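Side-chain contacts in hypothetical protein PH1789 (Pyrococcus horikoshii, PDB 1WR2), which is of unknown function but contains an ATP-grasp domain in a single chain: residues Arg154-Thr159 / Lys199-Leu204; Arg164-Glu169 / Asp192-Val197; Lys2-Arg7 / Ala25-Lys30. One frame throughout, in Å; residues are numbered along the deposited sequence.

Contact 1: residues Arg154-Thr159 / Lys199-Leu204; sequences RLVPIT and KLVDDL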
loop_
_atom_site.group_PDB
_atom_site.type_symbol
_atom_site.label_atom_id
_atom_site.label_comp_id
_atom_site.label_asym_id
_atom_site.label_seq_id
_atom_site.Cartn_x
_atom_site.Cartn_y
_atom_site.Cartn_z
ATOM N N ARG A 154 4.449 -2.133 18.458
ATOM C CA ARG A 154 5.466 -3.030 18.990
ATOM C C ARG A 154 6.776 -2.628 18.319
ATOM O O ARG A 154 6.761 -2.088 17.211
ATOM C CB ARG A 154 5.112 -4.475 18.622
ATOM C CG ARG A 154 5.093 -5.464 19.779
ATOM C CD ARG A 154 4.307 -4.928 20.954
ATOM N NE ARG A 154 3.482 -5.951 21.580
ATOM C CZ ARG A 154 2.222 -5.751 21.947
ATOM N NH1 ARG A 154 1.655 -4.568 21.744
ATOM N NH2 ARG A 154 1.533 -6.727 22.515
ATOM N N LEU A 155 7.906 -2.866 18.978
ATOM C CA LEU A 155 9.184 -2.524 18.362
ATOM C C LEU A 155 9.583 -3.634 17.389
ATOM O O LEU A 155 9.348 -4.817 17.643
ATOM C CB LEU A 155 10.270 -2.335 19.424
ATOM C CG LEU A 155 10.052 -1.130 20.337
ATOM C CD1 LEU A 155 11.237 -0.969 21.290
ATOM C CD2 LEU A 155 9.882 0.122 19.477
ATOM N N VAL A 156 10.155 -3.238 16.262
ATOM C CA VAL A 156 10.596 -4.188 15.254
ATOM C C VAL A 156 12.016 -4.632 15.632
ATOM O O VAL A 156 12.832 -3.813 16.041
ATOM C CB VAL A 156 10.609 -3.518 13.861
ATOM C CG1 VAL A 156 11.179 -4.465 12.817
ATOM C CG2 VAL A 156 9.193 -3.094 13.488
ATOM N N PRO A 157 12.331 -5.931 15.494
ATOM C CA PRO A 157 11.501 -7.042 15.019
ATOM C C PRO A 157 10.539 -7.570 16.070
ATOM O O PRO A 157 10.837 -7.564 17.266
ATOM C CB PRO A 157 12.535 -8.086 14.621
ATOM C CG PRO A 157 13.556 -7.916 15.710
ATOM C CD PRO A 157 13.699 -6.401 15.793
ATOM N N ILE A 158 9.381 -8.035 15.619
ATOM C CA ILE A 158 8.383 -8.576 16.530
ATOM C C ILE A 158 8.325 -10.090 16.369
ATOM O O ILE A 158 8.739 -10.632 15.344
ATOM C CB ILE A 158 6.975 -8.010 16.232
ATOM C CG1 ILE A 158 6.537 -8.425 14.822
ATOM C CG2 ILE A 158 6.981 -6.490 16.368
ATOM C CD1 ILE A 158 5.143 -7.964 14.439
ATOM N N THR A 159 7.813 -10.768 17.390
ATOM C CA THR A 159 7.669 -12.212 17.345
ATOM C C THR A 159 6.214 -12.484 17.015
ATOM O O THR A 159 5.395 -11.559 16.999
ATOM C CB THR A 159 8.020 -12.843 18.705
ATOM O OG1 THR A 159 7.231 -12.231 19.730
ATOM C CG2 THR A 159 9.498 -12.631 19.018
ATOM N N LYS A 199 9.990 -8.212 9.218
ATOM C CA LYS A 199 11.192 -8.763 8.591
ATOM C C LYS A 199 11.750 -7.769 7.579
ATOM O O LYS A 199 12.943 -7.447 7.584
ATOM C CB LYS A 199 10.838 -10.090 7.903
ATOM C CG LYS A 199 11.917 -10.660 6.991
ATOM C CD LYS A 199 13.238 -10.868 7.722
ATOM C CE LYS A 199 14.294 -11.451 6.786
ATOM N NZ LYS A 199 15.630 -11.519 7.432
ATOM N N LEU A 200 10.866 -7.281 6.719
ATOM C CA LEU A 200 11.222 -6.312 5.692
ATOM C C LEU A 200 11.882 -5.077 6.311
ATOM O O LEU A 200 12.943 -4.636 5.862
ATOM C CB LEU A 200 9.949 -5.914 4.921
ATOM C CG LEU A 200 9.980 -4.965 3.716
ATOM C CD1 LEU A 200 8.650 -5.063 3.003
ATOM C CD2 LEU A 200 10.241 -3.532 4.142
ATOM N N VAL A 201 11.259 -4.532 7.352
ATOM C CA VAL A 201 11.786 -3.344 8.018
ATOM C C VAL A 201 13.098 -3.610 8.758
ATOM O O VAL A 201 14.016 -2.784 8.724
ATOM C CB VAL A 201 10.749 -2.769 9.005
ATOM C CG1 VAL A 201 11.308 -1.531 9.706
ATOM C CG2 VAL A 201 9.469 -2.426 8.247
ATOM N N ASP A 202 13.184 -4.754 9.426
ATOM C CA ASP A 202 14.400 -5.098 10.156
ATOM C C ASP A 202 15.558 -5.197 9.149
ATOM O O ASP A 202 16.629 -4.634 9.356
ATOM C CB ASP A 202 14.185 -6.417 10.908
ATOM C CG ASP A 202 15.288 -6.715 11.917
ATOM O OD1 ASP A 202 15.766 -5.780 12.584
ATOM O OD2 ASP A 202 15.661 -7.896 12.055
ATOM N N ASP A 203 15.322 -5.891 8.040
ATOM C CA ASP A 203 16.331 -6.044 6.995
ATOM C C ASP A 203 16.773 -4.713 6.415
ATOM O O ASP A 203 17.968 -4.462 6.231
ATOM C CB ASP A 203 15.780 -6.884 5.849
ATOM C CG ASP A 203 15.899 -8.354 6.103
ATOM O OD1 ASP A 203 16.179 -8.739 7.258
ATOM O OD2 ASP A 203 15.708 -9.122 5.145
ATOM N N LEU A 204 15.794 -3.862 6.130
ATOM C CA LEU A 204 16.050 -2.570 5.519
ATOM C C LEU A 204 16.029 -1.387 6.478
ATOM O O LEU A 204 15.793 -0.257 6.049
ATOM C CB LEU A 204 15.020 -2.338 4.415
ATOM C CG LEU A 204 14.775 -3.512 3.459
ATOM C CD1 LEU A 204 13.535 -3.228 2.624
ATOM C CD2 LEU A 204 15.991 -3.734 2.573
#

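Contact 2: residues Arg164-Glu169 / Asp192-Val197; sequences RKMIQE and DMLLKV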
loop_
_atom_site.group_PDB
_atom_site.type_symbol
_atom_site.label_atom_id
_atom_site.label_comp_id
_atom_site.label_asym_id
_atom_site.label_seq_id
_atom_site.Cartn_x
_atom_site.Cartn_y
_atom_site.Cartn_z
ATOM N N ARG A 164 0.166 -11.537 17.362
ATOM C CA ARG A 164 -1.176 -11.961 17.764
ATOM C C ARG A 164 -1.673 -11.096 18.911
ATOM O O ARG A 164 -2.855 -10.764 18.993
ATOM C CB ARG A 164 -1.172 -13.438 18.179
ATOM C CG ARG A 164 -0.856 -14.361 17.025
ATOM C CD ARG A 164 -0.846 -15.826 17.410
ATOM N NE ARG A 164 -0.531 -16.631 16.236
ATOM C CZ ARG A 164 -1.339 -16.772 15.188
ATOM N NH1 ARG A 164 -2.526 -16.174 15.171
ATOM N NH2 ARG A 164 -0.940 -17.478 14.139
ATOM N N LYS A 165 -0.748 -10.716 19.781
ATOM C CA LYS A 165 -1.065 -9.895 20.931
ATOM C C LYS A 165 -1.486 -8.473 20.523
ATOM O O LYS A 165 -2.532 -7.992 20.956
ATOM C CB LYS A 165 0.149 -9.859 21.860
ATOM C CG LYS A 165 -0.103 -9.308 23.255
ATOM C CD LYS A 165 1.142 -9.505 24.121
ATOM C CE LYS A 165 1.026 -8.825 25.477
ATOM N NZ LYS A 165 2.288 -8.964 26.256
ATOM N N MET A 166 -0.693 -7.804 19.686
ATOM C CA MET A 166 -1.047 -6.440 19.289
ATOM C C MET A 166 -2.355 -6.393 18.496
ATOM O O MET A 166 -3.009 -5.355 18.423
ATOM C CB MET A 166 0.092 -5.784 18.497
ATOM C CG MET A 166 0.358 -6.358 17.129
ATOM S SD MET A 166 1.899 -5.707 16.441
ATOM C CE MET A 166 1.472 -3.970 16.216
ATOM N N ILE A 167 -2.742 -7.520 17.910
ATOM C CA ILE A 167 -3.989 -7.566 17.165
ATOM C C ILE A 167 -5.146 -7.626 18.159
ATOM O O ILE A 167 -6.205 -7.039 17.941
ATOM C CB ILE A 167 -4.066 -8.808 16.245
ATOM C CG1 ILE A 167 -2.956 -8.754 15.190
ATOM C CG2 ILE A 167 -5.429 -8.857 15.557
ATOM C CD1 ILE A 167 -2.952 -9.960 14.243
ATOM N N GLN A 168 -4.927 -8.325 19.267
ATOM C CA GLN A 168 -5.959 -8.482 20.287
ATOM C C GLN A 168 -6.100 -7.276 21.209
ATOM O O GLN A 168 -7.132 -7.103 21.858
ATOM C CB GLN A 168 -5.667 -9.731 21.118
ATOM C CG GLN A 168 -5.490 -10.978 20.275
ATOM C CD GLN A 168 -5.210 -12.216 21.100
ATOM O OE1 GLN A 168 -4.480 -12.165 22.095
ATOM N NE2 GLN A 168 -5.772 -13.347 20.678
ATOM N N GLU A 169 -5.067 -6.444 21.262
ATOM C CA GLU A 169 -5.065 -5.270 22.122
ATOM C C GLU A 169 -5.871 -4.069 21.624
ATOM O O GLU A 169 -6.180 -3.170 22.409
ATOM C CB GLU A 169 -3.617 -4.841 22.396
ATOM C CG GLU A 169 -2.766 -5.932 23.028
ATOM C CD GLU A 169 -1.356 -5.469 23.351
ATOM O OE1 GLU A 169 -0.778 -4.705 22.553
ATOM O OE2 GLU A 169 -0.822 -5.884 24.401
ATOM N N ASP A 192 0.507 -12.909 9.625
ATOM C CA ASP A 192 1.534 -13.148 8.622
ATOM C C ASP A 192 2.031 -11.825 8.021
ATOM O O ASP A 192 3.234 -11.654 7.801
ATOM C CB ASP A 192 0.997 -14.067 7.521
ATOM C CG ASP A 192 2.082 -14.509 6.547
ATOM O OD1 ASP A 192 3.082 -15.115 6.997
ATOM O OD2 ASP A 192 1.934 -14.249 5.335
ATOM N N MET A 193 1.119 -10.888 7.769
ATOM C CA MET A 193 1.525 -9.598 7.211
ATOM C C MET A 193 2.405 -8.825 8.176
ATOM O O MET A 193 3.418 -8.257 7.784
ATOM C CB MET A 193 0.318 -8.745 6.857
ATOM C CG MET A 193 -0.264 -9.050 5.497
ATOM S SD MET A 193 -1.484 -7.808 5.037
ATOM C CE MET A 193 -2.900 -8.408 5.968
ATOM N N LEU A 194 2.018 -8.805 9.445
ATOM C CA LEU A 194 2.800 -8.099 10.451
ATOM C C LEU A 194 4.224 -8.658 10.544
ATOM O O LEU A 194 5.191 -7.900 10.660
ATOM C CB LEU A 194 2.100 -8.189 11.815
ATOM C CG LEU A 194 0.874 -7.292 12.049
ATOM C CD1 LEU A 194 0.152 -7.742 13.330
ATOM C CD2 LEU A 194 1.319 -5.817 12.148
ATOM N N LEU A 195 4.356 -9.981 10.498
ATOM C CA LEU A 195 5.680 -10.601 10.591
ATOM C C LEU A 195 6.515 -10.311 9.347
ATOM O O LEU A 195 7.716 -10.081 9.440
ATOM C CB LEU A 195 5.559 -12.117 10.806
ATOM C CG LEU A 195 4.955 -12.586 12.139
ATOM C CD1 LEU A 195 4.901 -14.106 12.146
ATOM C CD2 LEU A 195 5.789 -12.082 13.320
ATOM N N LYS A 196 5.878 -10.324 8.182
ATOM C CA LYS A 196 6.593 -10.035 6.949
ATOM C C LYS A 196 7.029 -8.572 6.922
ATOM O O LYS A 196 8.141 -8.257 6.503
ATOM C CB LYS A 196 5.721 -10.386 5.734
ATOM C CG LYS A 196 5.691 -11.896 5.450
ATOM C CD LYS A 196 4.760 -12.273 4.305
ATOM C CE LYS A 196 4.945 -13.751 3.941
ATOM N NZ LYS A 196 3.754 -14.319 3.256
ATOM N N VAL A 197 6.173 -7.663 7.375
ATOM C CA VAL A 197 6.582 -6.259 7.397
ATOM C C VAL A 197 7.724 -6.075 8.382
ATOM O O VAL A 197 8.669 -5.323 8.127
ATOM C CB VAL A 197 5.416 -5.327 7.810
ATOM C CG1 VAL A 197 5.941 -3.907 8.061
ATOM C CG2 VAL A 197 4.364 -5.314 6.715
#

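Contact 3: residues Lys2-Arg7 / Ala25-Lys30; sequences KEEAVR and AKQVLK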
loop_
_atom_site.group_PDB
_atom_site.type_symbol
_atom_site.label_atom_id
_atom_site.label_comp_id
_atom_site.label_asym_id
_atom_site.label_seq_id
_atom_site.Cartn_x
_atom_site.Cartn_y
_atom_site.Cartn_z
ATOM N N LYS A 2 16.571 -8.934 1.045
ATOM C CA LYS A 2 16.187 -9.404 -0.283
ATOM C C LYS A 2 16.737 -8.414 -1.309
ATOM O O LYS A 2 16.400 -7.229 -1.291
ATOM C CB LYS A 2 14.664 -9.495 -0.401
ATOM C CG LYS A 2 14.178 -9.821 -1.803
ATOM C CD LYS A 2 14.620 -11.209 -2.240
ATOM C CE LYS A 2 14.429 -11.394 -3.738
ATOM N NZ LYS A 2 13.028 -11.120 -4.167
ATOM N N GLU A 3 17.590 -8.908 -2.199
ATOM C CA GLU A 3 18.216 -8.069 -3.210
ATOM C C GLU A 3 17.256 -7.227 -4.044
ATOM O O GLU A 3 17.506 -6.043 -4.265
ATOM C CB GLU A 3 19.089 -8.924 -4.135
ATOM C CG GLU A 3 19.943 -8.104 -5.093
ATOM C CD GLU A 3 20.693 -6.980 -4.386
ATOM O OE1 GLU A 3 21.433 -7.271 -3.417
ATOM O OE2 GLU A 3 20.542 -5.808 -4.799
ATOM N N GLU A 4 16.165 -7.826 -4.508
ATOM C CA GLU A 4 15.197 -7.094 -5.323
ATOM C C GLU A 4 14.723 -5.815 -4.634
ATOM O O GLU A 4 14.556 -4.779 -5.278
ATOM C CB GLU A 4 14.000 -7.991 -5.650
ATOM C CG GLU A 4 12.891 -7.314 -6.463
ATOM C CD GLU A 4 13.401 -6.599 -7.709
ATOM O OE1 GLU A 4 14.302 -7.138 -8.391
ATOM O OE2 GLU A 4 12.888 -5.500 -8.017
ATOM N N ALA A 5 14.515 -5.891 -3.323
ATOM C CA ALA A 5 14.063 -4.735 -2.557
ATOM C C ALA A 5 15.142 -3.663 -2.527
ATOM O O ALA A 5 14.869 -2.492 -2.774
ATOM C CB ALA A 5 13.698 -5.158 -1.128
ATOM N N VAL A 6 16.370 -4.073 -2.223
ATOM C CA VAL A 6 17.495 -3.147 -2.160
ATOM C C VAL A 6 17.733 -2.514 -3.527
ATOM O O VAL A 6 18.199 -1.379 -3.629
ATOM C CB VAL A 6 18.795 -3.872 -1.712
ATOM C CG1 VAL A 6 19.971 -2.903 -1.740
ATOM C CG2 VAL A 6 18.620 -4.440 -0.313
ATOM N N ARG A 7 17.400 -3.258 -4.574
ATOM C CA ARG A 7 17.581 -2.790 -5.942
ATOM C C ARG A 7 16.618 -1.643 -6.239
ATOM O O ARG A 7 17.031 -0.561 -6.659
ATOM C CB ARG A 7 17.327 -3.938 -6.919
ATOM C CG ARG A 7 18.006 -3.776 -8.274
ATOM C CD ARG A 7 17.124 -4.322 -9.380
ATOM N NE ARG A 7 16.051 -3.382 -9.695
ATOM C CZ ARG A 7 14.948 -3.696 -10.367
ATOM N NH1 ARG A 7 14.761 -4.937 -10.793
ATOM N NH2 ARG A 7 14.037 -2.765 -10.618
ATOM N N ALA A 25 6.894 1.061 -4.125
ATOM C CA ALA A 25 6.700 0.565 -2.764
ATOM C C ALA A 25 6.251 -0.895 -2.834
ATOM O O ALA A 25 6.809 -1.764 -2.159
ATOM C CB ALA A 25 5.643 1.404 -2.048
ATOM N N LYS A 26 5.249 -1.165 -3.664
ATOM C CA LYS A 26 4.728 -2.521 -3.798
ATOM C C LYS A 26 5.750 -3.542 -4.283
ATOM O O LYS A 26 5.653 -4.725 -3.953
ATOM C CB LYS A 26 3.492 -2.518 -4.687
ATOM C CG LYS A 26 2.290 -1.915 -3.979
ATOM C CD LYS A 26 1.110 -1.794 -4.912
ATOM C CE LYS A 26 -0.133 -1.325 -4.179
ATOM N NZ LYS A 26 -1.258 -1.156 -5.152
ATOM N N GLN A 27 6.727 -3.094 -5.061
ATOM C CA GLN A 27 7.783 -3.984 -5.518
ATOM C C GLN A 27 8.560 -4.420 -4.276
ATOM O O GLN A 27 8.956 -5.574 -4.152
ATOM C CB GLN A 27 8.716 -3.257 -6.487
ATOM C CG GLN A 27 8.174 -3.137 -7.908
ATOM C CD GLN A 27 9.053 -2.268 -8.788
ATOM O OE1 GLN A 27 8.966 -1.038 -8.755
ATOM N NE2 GLN A 27 9.923 -2.901 -9.564
ATOM N N VAL A 28 8.781 -3.486 -3.354
ATOM C CA VAL A 28 9.494 -3.815 -2.124
ATOM C C VAL A 28 8.661 -4.821 -1.329
ATOM O O VAL A 28 9.181 -5.814 -0.814
ATOM C CB VAL A 28 9.728 -2.562 -1.261
ATOM C CG1 VAL A 28 10.349 -2.955 0.073
ATOM C CG2 VAL A 28 10.633 -1.588 -1.998
ATOM N N LEU A 29 7.361 -4.566 -1.251
ATOM C CA LEU A 29 6.460 -5.439 -0.520
ATOM C C LEU A 29 6.429 -6.847 -1.107
ATOM O O LEU A 29 6.547 -7.828 -0.371
ATOM C CB LEU A 29 5.053 -4.837 -0.486
ATOM C CG LEU A 29 4.948 -3.431 0.137
ATOM C CD1 LEU A 29 3.483 -3.014 0.214
ATOM C CD2 LEU A 29 5.551 -3.424 1.527
ATOM N N LYS A 30 6.282 -6.953 -2.425
ATOM C CA LYS A 30 6.249 -8.260 -3.071
ATOM C C LYS A 30 7.540 -9.049 -2.848
ATOM O O LYS A 30 7.508 -10.271 -2.692
ATOM C CB LYS A 30 5.994 -8.111 -4.578
ATOM C CG LYS A 30 4.567 -7.709 -4.925
ATOM C CD LYS A 30 4.307 -7.728 -6.429
ATOM C CE LYS A 30 5.123 -6.679 -7.158
ATOM N NZ LYS A 30 4.781 -6.656 -8.605
#

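Contact 1: residues Arg154-Thr159 / Lys199-Leu204
V156 and P157, just past the end of strand 152-155, meet the last turn of helix 187-203 at V201 and D202. The apolar part belongs to one methyl. CG1 of V156 stands anti to the backbone N (chi1 175°), which aims it at the helix, where it rests 3.9 Å from the backbone N of D202, 4.2 Å from CB of V201 and 4.1 Å from CB of D202. The V156 and D202 side chains pass alongside, pointing opposite ways, so the methyl lies against the base of D202 and not its carboxylate.

The second part is carbon against carboxylate. P157 follows a cis peptide bond, and the edge of its ring lies beside the D202 head: CD is 3.9 Å from OD1 of D202, and CB is 4.0 Å from OD2 of the same residue. These are van der Waals contacts, and no hydrogen bond joins the two segments. Polar bonds act alongside: I158 N is hydrogen-bonded to S198 OG, one turn before D202, and within the helix K199 NZ forms a salt bridge with D203 OD1 at 2.8 Å.

V201 also rests on H134 and M211, and V156 on I136. The arrangement is alpha+beta, a helix packed on an antiparallel sheet, as suits an ATP-grasp domain.

Contact 2: residues Arg164-Glu169 / Asp192-Val197
L194 puts its CD1 methyl over the side chains of M166 and I167, two neighbours on helix 160-168. This is helix-to-helix packing above an antiparallel sheet: helices 160-168 and 187-203 meet here through apolar side chains, and strand 133-140 supplies the floor, with F138 under M166 and I167 and I136 under L194.

A single methyl carries the whole contact. CD1 of L194 is 3.8 Å from CG1 of I167, and the tip of the isoleucine, its CD1, is 3.9 Å from that same L194 methyl. On the methionine, CG comes to 4.0 Å from L194 CD1 and SD to 4.1 Å, so carbon and sulfur share the touch. M166 reaches this place because its CG stands between the backbone N and the carbonyl carbon (chi1 68°).

All three residues are buried, and no hydrogen bond or salt bridge joins the two segments. I167 extends the interface to I187, I190 and V191 on the partner helix, while I158 covers another part of L194. Polar groups are met at the borders: M166 O accepts a hydrogen bond from T152 OG1, and R164 NE is in a salt bridge with E160 and NH2 in a long, weak ion pair with D188. On helix 187-203, one turn links D192 to K196, whose NZ lies 2.8 Å from OD2 of D192, on the syn lone pair of that carboxylate oxygen.

Contact 3: residues Lys2-Arg7 / Ala25-Lys30
Q27 and V28 face helix 3-14 from helix 22-30, Q27 beside the polar ends of E4 and R7 and V28 beside A5. The two helices run nearly antiparallel, at 165° between their N-to-C directions, and the axes of the segments 3-7 and 25-30 come to 8.5 Å at closest. Such closeness goes with a small residue at the middle: the CA atoms of A5 and V28 are 4.7 Å apart.

Along the second helix, A25 comes first and packs on the sheet, where it touches S230 and I232. K26 is buried, yet its ammonium is well supplied: NZ makes salt bridges with E22 and E39 and a hydrogen bond to V228 O, three acceptors that probably keep it charged.

Q27 then brings the end of its side chain near E4 and R7, and no hydrogen bond joins the two segments. Those two already pair within their own helix. The carboxylate of E4 lies over one face of the R7 guanidinium, OE2 being 3.4 Å above its plane and shifted toward the rim. OE1 of E4 is 3.3 Å from R7 NH1, well out of the guanidinium plane, so the attraction is one of charges and not an aimed N-H bond.

V28 gives the apolar touch. Its CG1, anti to the backbone N (chi1 174°), lies 4.2 Å from CB of A5, and its side chain also meets I232 and L200. L29 turns away from helix 3-14 into the core, against M211, L213 and L200. K30, itself exposed, rests on V36. This is a close antiparallel helix pair, with helix 22-30 sandwiched between the N-terminal helix and the six-stranded antiparallel sheet.

Contact 2 is the buried one: where two helices pack together over the sheet, the touching side chains are wholly apolar. Contacts 1 and 3 are partly buried, and at the exit of an edge strand and at the N-terminal helix they add a carboxylate or an ion pair to a methyl touch. Contacts 1 and 2 share helix 187-203, their centres 11 Å apart, with the salt bridge from R154 NH1 to E169 OE1 (2.6 Å) joining the edge strand to segment 164-169. Contact 3 uses other helices but meets contact 1 through L200, whose CD1 packs on CD2 of L29 at 3.8 Å. Contacts 2 and 3 do not touch.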